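Local coordinates for protein glucoamylase (Thermoanaerobacterium thermosaccharolyticum, PDB 1LF6) that hydrolyses terminal alpha-1,4-linked glucose from the non-reducing ends of starch-like chains, releasing beta-D-glucose, as a bacterial family 15 glucoamylase, at residues L484-T489 / Q500-I505; Y490-P495 / D510-F515. All coordinates share one frame; numbering follows the deposited sequence.

Interaction 1 of 2, residues L484-T489 / Q500-I505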
# COMPACT_ATOMS: atom_id res chain seq x y z
N LEU A 484 -34.76 -2.79 -8.91
CA LEU A 484 -35.03 -2.10 -7.65
C LEU A 484 -34.00 -1.05 -7.24
O LEU A 484 -34.26 -0.24 -6.35
CB LEU A 484 -35.17 -3.12 -6.52
CG LEU A 484 -36.34 -4.10 -6.66
CD1 LEU A 484 -36.33 -5.07 -5.50
CD2 LEU A 484 -37.65 -3.33 -6.71
N ILE A 485 -32.84 -1.06 -7.89
CA ILE A 485 -31.79 -0.10 -7.58
C ILE A 485 -32.34 1.32 -7.51
O ILE A 485 -32.12 2.03 -6.52
CB ILE A 485 -30.65 -0.16 -8.63
CG1 ILE A 485 -29.87 -1.47 -8.47
CG2 ILE A 485 -29.71 1.04 -8.46
CD1 ILE A 485 -28.77 -1.65 -9.49
N ASP A 486 -33.06 1.73 -8.55
CA ASP A 486 -33.62 3.08 -8.60
C ASP A 486 -34.61 3.34 -7.49
O ASP A 486 -34.54 4.35 -6.80
CB ASP A 486 -34.28 3.33 -9.95
CG ASP A 486 -33.27 3.46 -11.07
OD1 ASP A 486 -33.68 3.68 -12.23
OD2 ASP A 486 -32.05 3.34 -10.79
N ASN A 487 -35.55 2.42 -7.29
CA ASN A 487 -36.55 2.63 -6.26
C ASN A 487 -35.99 2.63 -4.85
O ASN A 487 -36.57 3.22 -3.95
CB ASN A 487 -37.68 1.60 -6.39
CG ASN A 487 -38.76 2.06 -7.36
OD1 ASN A 487 -38.48 2.73 -8.35
ND2 ASN A 487 -40.00 1.67 -7.08
N LEU A 488 -34.83 2.00 -4.66
CA LEU A 488 -34.23 1.96 -3.33
C LEU A 488 -33.16 3.02 -3.06
O LEU A 488 -32.96 3.40 -1.91
CB LEU A 488 -33.63 0.58 -3.07
CG LEU A 488 -34.62 -0.58 -2.90
CD1 LEU A 488 -33.87 -1.89 -2.83
CD2 LEU A 488 -35.44 -0.37 -1.63
N THR A 489 -32.51 3.53 -4.10
CA THR A 489 -31.42 4.48 -3.87
C THR A 489 -31.49 5.83 -4.57
O THR A 489 -30.71 6.73 -4.26
CB THR A 489 -30.07 3.82 -4.25
OG1 THR A 489 -30.01 3.63 -5.66
CG2 THR A 489 -29.92 2.47 -3.57
N GLN A 500 -32.89 15.51 -7.51
CA GLN A 500 -32.93 14.20 -8.15
C GLN A 500 -31.52 13.63 -8.31
O GLN A 500 -30.70 14.19 -9.04
CB GLN A 500 -33.58 14.33 -9.52
CG GLN A 500 -35.03 14.78 -9.48
CD GLN A 500 -35.44 15.51 -10.74
OE1 GLN A 500 -35.35 16.74 -10.82
NE2 GLN A 500 -35.88 14.76 -11.74
N TYR A 501 -31.25 12.52 -7.63
CA TYR A 501 -29.93 11.88 -7.69
C TYR A 501 -29.83 10.62 -6.84
O TYR A 501 -30.62 10.42 -5.91
CB TYR A 501 -28.86 12.87 -7.21
CG TYR A 501 -29.18 13.55 -5.89
CD1 TYR A 501 -29.89 14.76 -5.86
CD2 TYR A 501 -28.77 13.00 -4.67
CE1 TYR A 501 -30.16 15.41 -4.65
CE2 TYR A 501 -29.05 13.64 -3.46
CZ TYR A 501 -29.74 14.85 -3.46
OH TYR A 501 -29.97 15.51 -2.27
N TYR A 502 -28.86 9.77 -7.16
CA TYR A 502 -28.63 8.57 -6.35
C TYR A 502 -27.94 9.09 -5.09
O TYR A 502 -27.08 9.97 -5.17
CB TYR A 502 -27.66 7.60 -7.04
CG TYR A 502 -28.25 6.84 -8.22
CD1 TYR A 502 -27.89 7.15 -9.53
CD2 TYR A 502 -29.17 5.81 -8.01
CE1 TYR A 502 -28.44 6.46 -10.61
CE2 TYR A 502 -29.73 5.12 -9.08
CZ TYR A 502 -29.36 5.45 -10.38
OH TYR A 502 -29.95 4.79 -11.44
N ILE A 503 -28.33 8.57 -3.93
CA ILE A 503 -27.70 9.01 -2.70
C ILE A 503 -26.62 7.99 -2.35
O ILE A 503 -26.52 6.95 -2.99
CB ILE A 503 -28.72 9.12 -1.54
CG1 ILE A 503 -29.34 7.75 -1.21
CG2 ILE A 503 -29.80 10.12 -1.92
CD1 ILE A 503 -30.43 7.81 -0.11
N ARG A 504 -25.80 8.30 -1.35
CA ARG A 504 -24.74 7.39 -0.96
C ARG A 504 -25.32 6.05 -0.51
O ARG A 504 -24.89 4.98 -0.96
CB ARG A 504 -23.91 7.97 0.18
CG ARG A 504 -22.82 7.02 0.66
CD ARG A 504 -22.04 7.55 1.84
NE ARG A 504 -21.12 6.54 2.37
CZ ARG A 504 -20.51 6.62 3.54
NH1 ARG A 504 -19.70 5.64 3.93
NH2 ARG A 504 -20.71 7.67 4.33
N ILE A 505 -26.29 6.11 0.39
CA ILE A 505 -26.90 4.89 0.89
C ILE A 505 -28.23 5.17 1.58
O ILE A 505 -28.37 6.14 2.32
CB ILE A 505 -25.90 4.15 1.82
CG1 ILE A 505 -26.38 2.73 2.11
CG2 ILE A 505 -25.70 4.96 3.10
CD1 ILE A 505 -25.28 1.82 2.61

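Interaction 2 of 2, residues Y490-P495 / D510-F515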
# COMPACT_ATOMS: atom_id res chain seq x y z
N TYR A 490 -32.42 5.97 -5.50
CA TYR A 490 -32.56 7.22 -6.24
C TYR A 490 -33.61 8.15 -5.61
O TYR A 490 -34.81 7.88 -5.69
CB TYR A 490 -32.92 6.92 -7.70
CG TYR A 490 -32.93 8.12 -8.61
CD1 TYR A 490 -34.14 8.63 -9.10
CD2 TYR A 490 -31.74 8.73 -9.01
CE1 TYR A 490 -34.15 9.72 -9.97
CE2 TYR A 490 -31.75 9.82 -9.88
CZ TYR A 490 -32.96 10.31 -10.36
OH TYR A 490 -32.96 11.37 -11.23
N THR A 491 -33.17 9.24 -5.00
CA THR A 491 -34.11 10.17 -4.39
C THR A 491 -34.59 11.19 -5.42
O THR A 491 -33.88 11.51 -6.38
CB THR A 491 -33.50 10.92 -3.19
OG1 THR A 491 -34.53 11.65 -2.50
CG2 THR A 491 -32.42 11.90 -3.66
N GLU A 492 -35.80 11.69 -5.21
CA GLU A 492 -36.39 12.70 -6.07
C GLU A 492 -36.85 13.81 -5.14
O GLU A 492 -37.49 14.77 -5.56
CB GLU A 492 -37.56 12.09 -6.83
CG GLU A 492 -37.15 10.91 -7.69
CD GLU A 492 -38.30 10.02 -8.09
OE1 GLU A 492 -39.05 10.40 -9.01
OE2 GLU A 492 -38.47 8.95 -7.46
N ASN A 493 -36.49 13.67 -3.87
CA ASN A 493 -36.87 14.63 -2.84
C ASN A 493 -35.65 15.08 -2.04
O ASN A 493 -35.76 15.37 -0.85
CB ASN A 493 -37.89 13.98 -1.91
CG ASN A 493 -38.58 14.97 -1.01
OD1 ASN A 493 -39.08 14.61 0.05
ND2 ASN A 493 -38.64 16.23 -1.44
N GLY A 494 -34.49 15.14 -2.69
CA GLY A 494 -33.27 15.55 -2.00
C GLY A 494 -33.07 17.05 -1.92
O GLY A 494 -33.54 17.78 -2.78
N PRO A 495 -32.35 17.54 -0.89
CA PRO A 495 -32.09 18.97 -0.70
C PRO A 495 -31.05 19.55 -1.65
O PRO A 495 -30.97 20.76 -1.83
CB PRO A 495 -31.62 19.03 0.75
CG PRO A 495 -30.87 17.75 0.90
CD PRO A 495 -31.78 16.75 0.22
N ASP A 510 -37.21 3.36 1.03
CA ASP A 510 -37.70 4.55 0.34
C ASP A 510 -36.69 5.68 0.44
O ASP A 510 -36.54 6.31 1.48
CB ASP A 510 -39.04 4.97 0.94
CG ASP A 510 -39.59 6.23 0.31
OD1 ASP A 510 -39.24 6.52 -0.86
OD2 ASP A 510 -40.39 6.92 0.97
N PRO A 511 -35.98 5.96 -0.67
CA PRO A 511 -34.96 7.01 -0.73
C PRO A 511 -35.49 8.43 -0.60
O PRO A 511 -34.72 9.37 -0.45
CB PRO A 511 -34.30 6.75 -2.08
CG PRO A 511 -35.44 6.29 -2.92
CD PRO A 511 -36.17 5.34 -1.99
N ASP A 512 -36.81 8.59 -0.64
CA ASP A 512 -37.40 9.91 -0.50
C ASP A 512 -37.74 10.21 0.95
O ASP A 512 -37.93 11.36 1.34
CB ASP A 512 -38.66 10.04 -1.36
CG ASP A 512 -38.38 9.89 -2.84
OD1 ASP A 512 -37.46 10.55 -3.35
OD2 ASP A 512 -39.10 9.11 -3.50
N ALA A 513 -37.80 9.16 1.77
CA ALA A 513 -38.13 9.34 3.18
C ALA A 513 -36.97 9.94 3.97
O ALA A 513 -35.83 9.97 3.50
CB ALA A 513 -38.52 8.00 3.80
N ASP A 514 -37.30 10.44 5.15
CA ASP A 514 -36.31 11.02 6.03
C ASP A 514 -35.71 9.87 6.83
O ASP A 514 -36.41 8.94 7.22
CB ASP A 514 -36.97 12.04 6.97
CG ASP A 514 -37.43 13.29 6.24
OD1 ASP A 514 -38.22 14.06 6.82
OD2 ASP A 514 -37.01 13.50 5.08
N PHE A 515 -34.40 9.92 7.06
CA PHE A 515 -33.71 8.88 7.81
C PHE A 515 -32.32 9.43 8.13
O PHE A 515 -31.53 9.71 7.23
CB PHE A 515 -33.63 7.61 6.96
CG PHE A 515 -33.06 6.42 7.69
CD1 PHE A 515 -31.69 6.21 7.75
CD2 PHE A 515 -33.91 5.50 8.30
CE1 PHE A 515 -31.17 5.10 8.40
CE2 PHE A 515 -33.39 4.38 8.97
CZ PHE A 515 -32.02 4.19 9.01

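Interaction 1 of 2, residues L484-T489 / Q500-I505
Tyr-501 and Tyr-502 form a short strand antiparallel to 490-491 in the (alpha/alpha) barrel domain of this family 15 enzyme, and Tyr-502 and Ile-503 reach past that pairing to the last turn of helix 468-489. Tyr-501 turns away, its hydroxyl bonded to the carbonyl of Lys-529. Tyr-502 sends its ring obliquely across the helix end, since CG stands anti to its own carbonyl carbon (chi1 -74°). Its hydroxyl donates to Asp-486, OH to OD2 2.6 Å, meeting the carboxylate on the syn side but 33° out of its plane. The same OD2 has a salt bridge to Lys-545, which would probably stabilise the charge at the margin of this buried contact. Ile-485 CG2 adds an apolar touch at 4.1 Å from Tyr-502 CE2, and Thr-489 OG1 sits at the ring edge, 3.3 Å from CD2 of Tyr-502. A phenylalanine here would probably leave Asp-486 with Lys-545 as its main partner and the ring less firmly anchored. Ile-503 N follows with a straight backbone bond, 3.0 Å to Thr-489 O. Arg-504, next along, points away from the helix, and its NH1 forms salt bridges with Glu-439 and with Glu-435, probably the proton acceptor, so this joint borders the active site. Threonine suits the final turn because its hydroxyl bends back: Thr-489 OG1 lies 2.8 Å from Ile-485 O, above the carbonyl plane.

Interaction 2 of 2, residues Y490-P495 / D510-F515
A type I beta turn, Asp-510 to Ala-513, docks on the chain where it leaves helix 468-489 and passes through the short strand 490-491, and two side-chain turns shape the joint. Within the beta turn, Asp-510 OD1 accepts from Asp-512 N at 3.2 Å, an Asx turn in which the donor stands 72° out of the carboxylate plane. On the facing side Thr-491 OG1 accepts from Asn-493 N at 3.1 Å, an ST turn. Threonine fits there because its hydroxyl, anti to the backbone N (chi1 -170°), comes back over the following peptides and also lies 3.1 Å from Pro-511 O. Across the contact the main grip is Asp-512: Asp-512 OD1 accepts from Glu-492 N at 2.7 Å, nearly along the C-O axis and with an angle of 166° at the hydrogen. A short acid is well matched to this task, since it can reach a backbone amide while its own backbone stays in the turn. Glu-492 OE2 lies 4.0 Å from Asp-512 OD2, a like-charged approach that probably costs something, though the exposed position of Glu-492 is likely to let solvent soften it. Pro-511 has a fixed phi that suits the second position of such a turn, and Pro-511 CG lies 3.3 Å from Tyr-490 O. Strand 501-502 pairs with 490-491 through Thr-491 and Tyr-501, while Lys-529, just beyond strand 524-527, binds the Asp-512 carbonyl and the Asp-514 carboxylate.

In the fold
The centres of interactions 1 and 2 lie about 8 Å apart, and their segments alternate along the chain: 484-489, 490-495, 500-505, 510-515. Helix 468-489 runs into strand 490-491, which pairs antiparallel with 501-502, so both contacts reach the same two-stranded sheet, the first through 501-502 and the second through 490-491. Thr-491 N to Tyr-501 O, 3.0 Å, probably bonds the two strands, and Asn-487 packs its carbonyl on the Pro-511 ring. Together the contacts fold the excursion after the helix back onto its end. Interaction 1 is buried, with Thr-489 about 10 Å, side chain to side chain, from the probable proton acceptor Glu-435; interaction 2 is partly exposed and away from the probable catalytic residues.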